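Local atomic coordinates of receptor-type adenylate cyclase GRESAG 4.1 (Trypanosoma brucei, PDB entry 1FX2), a protein that catalyses the conversion of ATP to cyclic AMP and diphosphate in a class III cyclase domain, and could act as a receptor for an unknown ligand. Residues T18-E21 / A25-A28; H42-S47 / Q82-H87; Q76-L81 / V136-G141. One frame throughout, in Å; residues are numbered along the deposited sequence. Where two conformers were deposited one is given.

Contact 1: T18-E21 / A25-A28; sequences TDIE and ALWA
Leu26 reaches from helix 23-29 back to strand 13-20 and meets Ile20 and the carbonyl of Glu21 with one methyl. From CB, its CG lies anti to the carbonyl carbon (chi1 -68°), and CD1 is then anti to CA. The side chain is thereby stretched away from its helix, and neither CB nor CG comes as close to the strand as CD1. At the tip CD1 stands 3.9 Å from Glu21 O and 4.2 Å from Ile20 CG2, while CD2 branches away from both. On the strand side, Ile20 offers the CG2 branch, so methyl meets methyl. The touch is light, burying 69 Å² in all. It lies at the first strand of the class III cyclase catalytic domain, from which the chain enters the first crossover and turns into a short helix. Asp19, predicted to bind magnesium, precedes Ile20, whose backbone N is hydrogen-bonded to OD2 of Asp62, the other predicted magnesium ligand. Glu21 takes part through its backbone: its O, touched by the methyl, accepts a hydrogen bond from Tyr99 OH, and its OE2 is hydrogen-bonded to Gly173 N. Leu132 and Tyr99, the latter from helix 94-109, touch both Ile20 and Leu26.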
loop_
_atom_site.group_PDB
_atom_site.type_symbol
_atom_site.label_atom_id
_atom_site.label_comp_id
_atom_site.label_asym_id
_atom_site.label_seq_id
_atom_site.Cartn_x
_atom_site.Cartn_y
_atom_site.Cartn_z
ATOM N N THR A 18 -15.942 11.103 -5.395
ATOM C CA THR A 18 -15.342 11.871 -6.491
ATOM C C THR A 18 -15.545 13.342 -6.223
ATOM O O THR A 18 -16.537 13.788 -5.603
ATOM C CB THR A 18 -15.947 11.554 -7.874
ATOM O OG1 THR A 18 -17.248 12.156 -7.983
ATOM C CG2 THR A 18 -16.049 10.018 -8.156
ATOM N N ASP A 19 -14.616 14.139 -6.791
ATOM C CA ASP A 19 -14.740 15.615 -6.766
ATOM C C ASP A 19 -14.034 16.198 -7.913
ATOM O O ASP A 19 -12.981 15.649 -8.404
ATOM C CB ASP A 19 -14.058 16.310 -5.531
ATOM C CG ASP A 19 -14.925 16.332 -4.317
ATOM O OD1 ASP A 19 -14.847 15.425 -3.443
ATOM O OD2 ASP A 19 -15.699 17.276 -4.169
ATOM N N ILE A 20 -14.544 17.315 -8.414
ATOM C CA ILE A 20 -13.796 18.074 -9.412
ATOM C C ILE A 20 -12.681 18.860 -8.658
ATOM O O ILE A 20 -12.950 19.545 -7.678
ATOM C CB ILE A 20 -14.699 19.089 -10.106
ATOM C CG1 ILE A 20 -15.707 18.345 -10.997
ATOM C CG2 ILE A 20 -13.811 20.064 -10.996
ATOM C CD1 ILE A 20 -16.814 19.316 -11.514
ATOM N N GLU A 21 -11.400 18.668 -8.999
ATOM C CA GLU A 21 -10.334 19.432 -8.317
ATOM C C GLU A 21 -10.482 20.901 -8.746
ATOM O O GLU A 21 -10.678 21.221 -9.914
ATOM C CB GLU A 21 -8.963 18.933 -8.766
ATOM C CG GLU A 21 -7.800 19.757 -8.135
ATOM C CD GLU A 21 -6.417 19.322 -8.595
ATOM O OE1 GLU A 21 -5.770 19.996 -9.430
ATOM O OE2 GLU A 21 -5.929 18.356 -8.031
ATOM N N ALA A 25 -12.185 27.634 -7.707
ATOM C CA ALA A 25 -11.516 28.507 -8.597
ATOM C C ALA A 25 -11.986 28.476 -10.007
ATOM O O ALA A 25 -12.019 29.473 -10.733
ATOM C CB ALA A 25 -10.009 28.193 -8.556
ATOM N N LEU A 26 -12.395 27.293 -10.446
ATOM C CA LEU A 26 -12.956 27.189 -11.777
ATOM C C LEU A 26 -14.325 27.919 -11.937
ATOM O O LEU A 26 -14.603 28.527 -12.993
ATOM C CB LEU A 26 -13.153 25.692 -12.192
ATOM C CG LEU A 26 -11.815 24.926 -12.391
ATOM C CD1 LEU A 26 -12.182 23.470 -12.739
ATOM C CD2 LEU A 26 -10.999 25.523 -13.603
ATOM N N TRP A 27 -15.190 27.790 -10.932
ATOM C CA TRP A 27 -16.489 28.529 -10.997
ATOM C C TRP A 27 -16.170 30.017 -10.945
ATOM O O TRP A 27 -16.896 30.760 -11.612
ATOM C CB TRP A 27 -17.300 28.202 -9.756
ATOM C CG TRP A 27 -18.153 26.937 -9.969
ATOM C CD1 TRP A 27 -17.836 25.633 -9.566
ATOM C CD2 TRP A 27 -19.429 26.865 -10.645
ATOM N NE1 TRP A 27 -18.876 24.764 -9.985
ATOM C CE2 TRP A 27 -19.839 25.502 -10.642
ATOM C CE3 TRP A 27 -20.286 27.850 -11.242
ATOM C CZ2 TRP A 27 -21.064 25.057 -11.197
ATOM C CZ3 TRP A 27 -21.483 27.434 -11.781
ATOM C CH2 TRP A 27 -21.880 26.034 -11.764
ATOM N N ALA A 28 -15.137 30.448 -10.222
ATOM C CA ALA A 28 -14.875 31.917 -10.188
ATOM C C ALA A 28 -14.388 32.404 -11.502
ATOM O O ALA A 28 -14.778 33.526 -11.981
ATOM C CB ALA A 28 -13.858 32.269 -9.119
#

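Contact 2: H42-S47 / Q82-H87; sequences HRMVRS and QLCFLH
Met44 is the bump of helix 34-51 that fits against helix 71-87, with its sulfur beside the backbone of Cys84 and its methyl laid on the ring of Phe85. The thioether bends at its last torsion (chi3 -76°), and this turns CE back over the ring while SD stays near the facing helix, 3.8 Å from Cys84 O. CE sits 3.8 Å from the centroid of the Phe85 ring and only 10° off the normal, a CH-pi contact square over one face. SD lies obliquely to the same ring, a Met-aromatic contact beside the CH-pi one. The ring in turn pushes its CE1-CZ side into the hollow between Met44 and Val45. Met44 CB approaches Phe85 CE1 to 3.8 Å, and Val45 CG2 comes obliquely to Phe85 CZ at 3.9 Å. The segments run roughly antiparallel, at 145°, with axes 10.5 Å apart, a spacing filled by the methionine and the phenylalanine. These are the two helices of the ferredoxin-like core (beta-alpha-beta-beta-alpha-beta) of the class III cyclase domain, packed side by side on one face of its sheet. Val45 rests on Phe64 and Ile66 of strand 63-68, whereas Phe85 reaches Val134 of strand 134-141. Met44 also touches His88 and Trp90, and His41 adds a further wall to the Phe85 ring. Phe85 also borders the pocket that holds a dithiothreitol molecule, probably from the crystallisation liquor, which is hydrogen-bonded to the backbone O of Gln82.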
loop_
_atom_site.group_PDB
_atom_site.type_symbol
_atom_site.label_atom_id
_atom_site.label_comp_id
_atom_site.label_asym_id
_atom_site.label_seq_id
_atom_site.Cartn_x
_atom_site.Cartn_y
_atom_site.Cartn_z
ATOM N N HIS A 42 -21.962 15.224 -14.596
ATOM C CA HIS A 42 -22.968 14.359 -13.945
ATOM C C HIS A 42 -23.583 13.343 -14.901
ATOM O O HIS A 42 -23.856 12.212 -14.535
ATOM C CB HIS A 42 -24.070 15.229 -13.347
ATOM C CG HIS A 42 -23.770 15.796 -11.996
ATOM N ND1 HIS A 42 -22.570 16.379 -11.674
ATOM C CD2 HIS A 42 -24.534 15.889 -10.880
ATOM C CE1 HIS A 42 -22.600 16.825 -10.431
ATOM N NE2 HIS A 42 -23.778 16.521 -9.916
ATOM N N ARG A 43 -23.858 13.765 -16.143
ATOM C CA ARG A 43 -24.421 12.800 -17.065
ATOM C C ARG A 43 -23.464 11.634 -17.321
ATOM O O ARG A 43 -23.862 10.475 -17.365
ATOM C CB ARG A 43 -24.753 13.517 -18.378
ATOM C CG ARG A 43 -25.911 14.419 -18.282
ATOM C CD ARG A 43 -26.306 14.778 -19.724
ATOM N NE ARG A 43 -25.249 15.512 -20.449
ATOM C CZ ARG A 43 -25.125 16.844 -20.404
ATOM N NH1 ARG A 43 -25.975 17.568 -19.658
ATOM N NH2 ARG A 43 -24.275 17.445 -21.220
ATOM N N MET A 44 -22.148 11.937 -17.490
ATOM C CA MET A 44 -21.169 10.858 -17.725
ATOM C C MET A 44 -21.035 9.963 -16.484
ATOM O O MET A 44 -21.012 8.741 -16.632
ATOM C CB MET A 44 -19.834 11.422 -18.136
ATOM C CG MET A 44 -19.886 12.036 -19.553
ATOM S SD MET A 44 -18.234 12.471 -20.167
ATOM C CE MET A 44 -17.980 14.026 -19.174
ATOM N N VAL A 45 -20.930 10.571 -15.299
ATOM C CA VAL A 45 -20.797 9.723 -14.077
ATOM C C VAL A 45 -22.052 8.836 -13.942
ATOM O O VAL A 45 -21.922 7.658 -13.668
ATOM C CB VAL A 45 -20.535 10.622 -12.809
ATOM C CG1 VAL A 45 -20.566 9.739 -11.586
ATOM C CG2 VAL A 45 -19.154 11.359 -12.954
ATOM N N ARG A 46 -23.248 9.407 -14.152
ATOM C CA ARG A 46 -24.459 8.628 -13.967
ATOM C C ARG A 46 -24.594 7.572 -14.998
ATOM O O ARG A 46 -25.078 6.452 -14.645
ATOM C CB ARG A 46 -25.647 9.538 -13.865
ATOM C CG ARG A 46 -25.662 10.297 -12.585
ATOM C CD ARG A 46 -26.773 11.335 -12.469
ATOM N NE ARG A 46 -26.831 11.836 -11.146
ATOM C CZ ARG A 46 -27.205 13.044 -10.813
ATOM N NH1 ARG A 46 -27.518 13.976 -11.765
ATOM N NH2 ARG A 46 -27.475 13.250 -9.571
ATOM N N SER A 47 -24.127 7.801 -16.225
ATOM C CA SER A 47 -24.142 6.758 -17.229
ATOM C C SER A 47 -23.292 5.574 -16.772
ATOM O O SER A 47 -23.663 4.373 -16.988
ATOM C CB SER A 47 -23.585 7.297 -18.529
ATOM O OG SER A 47 -23.534 6.301 -19.479
ATOM N N GLN A 82 -12.234 8.263 -15.697
ATOM C CA GLN A 82 -11.092 9.026 -16.161
ATOM C C GLN A 82 -10.986 9.019 -17.674
ATOM O O GLN A 82 -10.719 10.070 -18.285
ATOM C CB GLN A 82 -9.797 8.494 -15.542
ATOM C CG GLN A 82 -9.754 8.592 -13.955
ATOM C CD GLN A 82 -9.732 10.050 -13.492
ATOM O OE1 GLN A 82 -9.454 10.961 -14.299
ATOM N NE2 GLN A 82 -10.179 10.282 -12.288
ATOM N N LEU A 83 -11.203 7.833 -18.294
ATOM C CA LEU A 83 -11.120 7.715 -19.744
ATOM C C LEU A 83 -12.249 8.474 -20.472
ATOM O O LEU A 83 -11.936 9.244 -21.390
ATOM C CB LEU A 83 -11.104 6.247 -20.148
ATOM C CG LEU A 83 -9.854 5.526 -19.616
ATOM C CD1 LEU A 83 -10.117 3.990 -19.692
ATOM C CD2 LEU A 83 -8.629 5.854 -20.489
ATOM N N CYS A 84 -13.511 8.359 -20.097
ATOM C CA CYS A 84 -14.479 9.117 -20.872
ATOM C C CYS A 84 -14.395 10.614 -20.635
ATOM O O CYS A 84 -14.826 11.447 -21.491
ATOM C CB CYS A 84 -15.888 8.629 -20.704
ATOM S SG CYS A 84 -16.504 8.795 -19.113
ATOM N N PHE A 85 -13.957 11.024 -19.456
ATOM C CA PHE A 85 -13.760 12.465 -19.326
ATOM C C PHE A 85 -12.638 12.932 -20.239
ATOM O O PHE A 85 -12.728 14.033 -20.864
ATOM C CB PHE A 85 -13.432 12.824 -17.866
ATOM C CG PHE A 85 -14.651 13.045 -17.019
ATOM C CD1 PHE A 85 -15.612 12.066 -16.865
ATOM C CD2 PHE A 85 -14.811 14.282 -16.344
ATOM C CE1 PHE A 85 -16.741 12.269 -16.024
ATOM C CE2 PHE A 85 -15.946 14.485 -15.532
ATOM C CZ PHE A 85 -16.904 13.447 -15.373
ATOM N N LEU A 86 -11.572 12.149 -20.411
ATOM C CA LEU A 86 -10.472 12.530 -21.294
ATOM C C LEU A 86 -10.984 12.592 -22.744
ATOM O O LEU A 86 -10.627 13.483 -23.541
ATOM C CB LEU A 86 -9.357 11.471 -21.177
ATOM C CG LEU A 86 -8.274 11.611 -22.276
ATOM C CD1 LEU A 86 -7.371 12.901 -21.982
ATOM C CD2 LEU A 86 -7.309 10.376 -22.062
ATOM N N HIS A 87 -11.890 11.667 -23.072
ATOM C CA HIS A 87 -12.389 11.593 -24.461
ATOM C C HIS A 87 -13.460 12.595 -24.799
ATOM O O HIS A 87 -13.603 12.987 -25.963
ATOM C CB HIS A 87 -12.927 10.203 -24.742
ATOM C CG HIS A 87 -11.912 9.121 -24.535
ATOM N ND1 HIS A 87 -12.268 7.812 -24.237
ATOM C CD2 HIS A 87 -10.557 9.174 -24.470
ATOM C CE1 HIS A 87 -11.159 7.121 -24.002
ATOM N NE2 HIS A 87 -10.110 7.903 -24.147
#

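Contact 3: Q76-L81 / V136-G141; sequences QLAQEL and VGIHTG
With CG1 of Ile138 anti to the carbonyl carbon (chi1 -57°) and CD1 extended beyond it (chi2 173°), and with CG1 of Val136 anti to the backbone N (chi1 -177°), two methyls rise from strand 134-141 to meet Ala78. The single CB of Ala78 sits 3.8 Å from Ile138 CD1 and 4.0 Å from Val136 CG1, resting on both branches at once. Gly137, between them, has no side chain, and Val136 and Ile138 form neighbouring bumps on the helix-covered face. Because alanine carries only a methyl, the backbones come near: the CA atoms of Ala78 and Val136 are 7.2 Å apart. Here helix 71-87 packs on the sheet within the second beta-alpha-beta crossover of the ferredoxin-like core, which joins the parallel strands 63-68 and 134-141 through a long excursion. Strand 134-141 lies between strands 13-20 and 176-179, hydrogen-bonded through Gly137 to Phe17 and through Val136 and Ile138 to Leu177. Val176 touches Ala78, Val136 and Ile138, while Leu77 and Leu81 carry the apolar helix face across to Ile16 and Thr18 of strand 13-20.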
loop_
_atom_site.group_PDB
_atom_site.type_symbol
_atom_site.label_atom_id
_atom_site.label_comp_id
_atom_site.label_asym_id
_atom_site.label_seq_id
_atom_site.Cartn_x
_atom_site.Cartn_y
_atom_site.Cartn_z
ATOM N N GLN A 76 -13.693 -0.598 -12.129
ATOM C CA GLN A 76 -13.959 -0.338 -13.547
ATOM C C GLN A 76 -14.649 0.962 -13.776
ATOM O O GLN A 76 -14.327 1.697 -14.770
ATOM C CB GLN A 76 -14.846 -1.417 -14.187
ATOM C CG GLN A 76 -14.172 -2.817 -14.125
ATOM C CD GLN A 76 -15.120 -3.885 -14.689
ATOM O OE1 GLN A 76 -14.948 -4.360 -15.801
ATOM N NE2 GLN A 76 -16.174 -4.194 -13.937
ATOM N N LEU A 77 -15.576 1.334 -12.904
ATOM C CA LEU A 77 -16.287 2.641 -13.058
ATOM C C LEU A 77 -15.214 3.764 -12.967
ATOM O O LEU A 77 -15.274 4.729 -13.734
ATOM C CB LEU A 77 -17.338 2.799 -11.909
ATOM C CG LEU A 77 -18.196 4.043 -12.024
ATOM C CD1 LEU A 77 -19.497 3.708 -11.293
ATOM C CD2 LEU A 77 -17.555 5.202 -11.252
ATOM N N ALA A 78 -14.334 3.719 -11.978
ATOM C CA ALA A 78 -13.354 4.812 -11.791
ATOM C C ALA A 78 -12.415 4.900 -12.959
ATOM O O ALA A 78 -12.106 6.014 -13.400
ATOM C CB ALA A 78 -12.590 4.554 -10.459
ATOM N N GLN A 79 -11.984 3.769 -13.494
ATOM C CA GLN A 79 -11.140 3.793 -14.662
ATOM C C GLN A 79 -11.900 4.415 -15.846
ATOM O O GLN A 79 -11.340 5.283 -16.575
ATOM C CB GLN A 79 -10.668 2.391 -14.917
ATOM C CG GLN A 79 -9.860 2.196 -16.142
ATOM C CD GLN A 79 -9.063 0.894 -15.977
ATOM O OE1 GLN A 79 -7.952 0.906 -15.456
ATOM N NE2 GLN A 79 -9.679 -0.212 -16.315
ATOM N N GLU A 80 -13.162 4.016 -16.068
ATOM C CA GLU A 80 -13.941 4.576 -17.207
ATOM C C GLU A 80 -14.345 6.019 -17.036
ATOM O O GLU A 80 -14.607 6.794 -17.980
ATOM C CB GLU A 80 -15.203 3.709 -17.507
ATOM C CG GLU A 80 -14.866 2.369 -18.078
ATOM C CD GLU A 80 -13.983 2.401 -19.309
ATOM O OE1 GLU A 80 -14.173 3.316 -20.160
ATOM O OE2 GLU A 80 -13.100 1.517 -19.482
ATOM N N LEU A 81 -14.357 6.437 -15.806
ATOM C CA LEU A 81 -14.694 7.837 -15.529
ATOM C C LEU A 81 -13.451 8.624 -16.047
ATOM O O LEU A 81 -13.620 9.584 -16.840
ATOM C CB LEU A 81 -14.866 8.037 -14.020
ATOM C CG LEU A 81 -15.319 9.457 -13.609
ATOM C CD1 LEU A 81 -15.860 9.427 -12.155
ATOM C CD2 LEU A 81 -14.129 10.455 -13.546
ATOM N N VAL A 136 -10.536 10.804 -7.351
ATOM C CA VAL A 136 -11.390 9.683 -6.933
ATOM C C VAL A 136 -10.698 8.883 -5.838
ATOM O O VAL A 136 -9.453 8.634 -5.931
ATOM C CB VAL A 136 -11.587 8.729 -8.156
ATOM C CG1 VAL A 136 -12.536 7.562 -7.819
ATOM C CG2 VAL A 136 -12.197 9.512 -9.374
ATOM N N GLY A 137 -11.507 8.482 -4.851
ATOM C CA GLY A 137 -10.957 7.568 -3.806
ATOM C C GLY A 137 -11.902 6.366 -3.708
ATOM O O GLY A 137 -13.149 6.532 -3.759
ATOM N N ILE A 138 -11.311 5.205 -3.435
ATOM C CA ILE A 138 -12.072 3.967 -3.357
ATOM C C ILE A 138 -11.634 3.171 -2.135
ATOM O O ILE A 138 -10.412 3.098 -1.862
ATOM C CB ILE A 138 -11.809 3.036 -4.588
ATOM C CG1 ILE A 138 -12.141 3.779 -5.893
ATOM C CG2 ILE A 138 -12.713 1.756 -4.484
ATOM C CD1 ILE A 138 -11.749 2.967 -7.112
ATOM N N HIS A 139 -12.617 2.739 -1.325
ATOM C CA HIS A 139 -12.226 1.880 -0.172
ATOM C C HIS A 139 -13.332 0.846 -0.061
ATOM O O HIS A 139 -14.474 1.057 -0.454
ATOM C CB HIS A 139 -12.164 2.750 1.119
ATOM C CG HIS A 139 -11.970 1.963 2.372
ATOM N ND1 HIS A 139 -10.925 1.068 2.576
ATOM C CD2 HIS A 139 -12.751 1.935 3.481
ATOM C CE1 HIS A 139 -11.082 0.531 3.777
ATOM N NE2 HIS A 139 -12.159 1.034 4.350
ATOM N N THR A 140 -13.006 -0.289 0.570
ATOM C CA THR A 140 -13.978 -1.398 0.744
ATOM C C THR A 140 -13.966 -1.785 2.196
ATOM O O THR A 140 -12.885 -1.918 2.771
ATOM C CB THR A 140 -13.553 -2.620 -0.049
ATOM O OG1 THR A 140 -13.548 -2.266 -1.445
ATOM C CG2 THR A 140 -14.558 -3.775 0.217
ATOM N N GLY A 141 -15.150 -1.885 2.782
ATOM C CA GLY A 141 -15.206 -2.321 4.208
ATOM C C GLY A 141 -16.642 -2.496 4.657
ATOM O O GLY A 141 -17.568 -2.145 3.987
#

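In the fold
Going from the N terminus, the chain runs out along strand 13-20 and contact 1 closes at once, a short turn into helix 23-29. Helix 34-51 follows, then the hairpin 55-60/63-68 and helix 71-87, where contact 2 closes a loop around that hairpin. Before it closes, contact 3 has opened on an earlier part of the same helix. It ends at strand 134-141, beyond a mainly helical excursion, so contacts 2 and 3 cross while contact 1 precedes both. Contacts 1 and 3 meet where Thr18 packs on Leu81 and Val136; Leu81 also touches Val45 of contact 2. Helix pair and central strands are thus tied together.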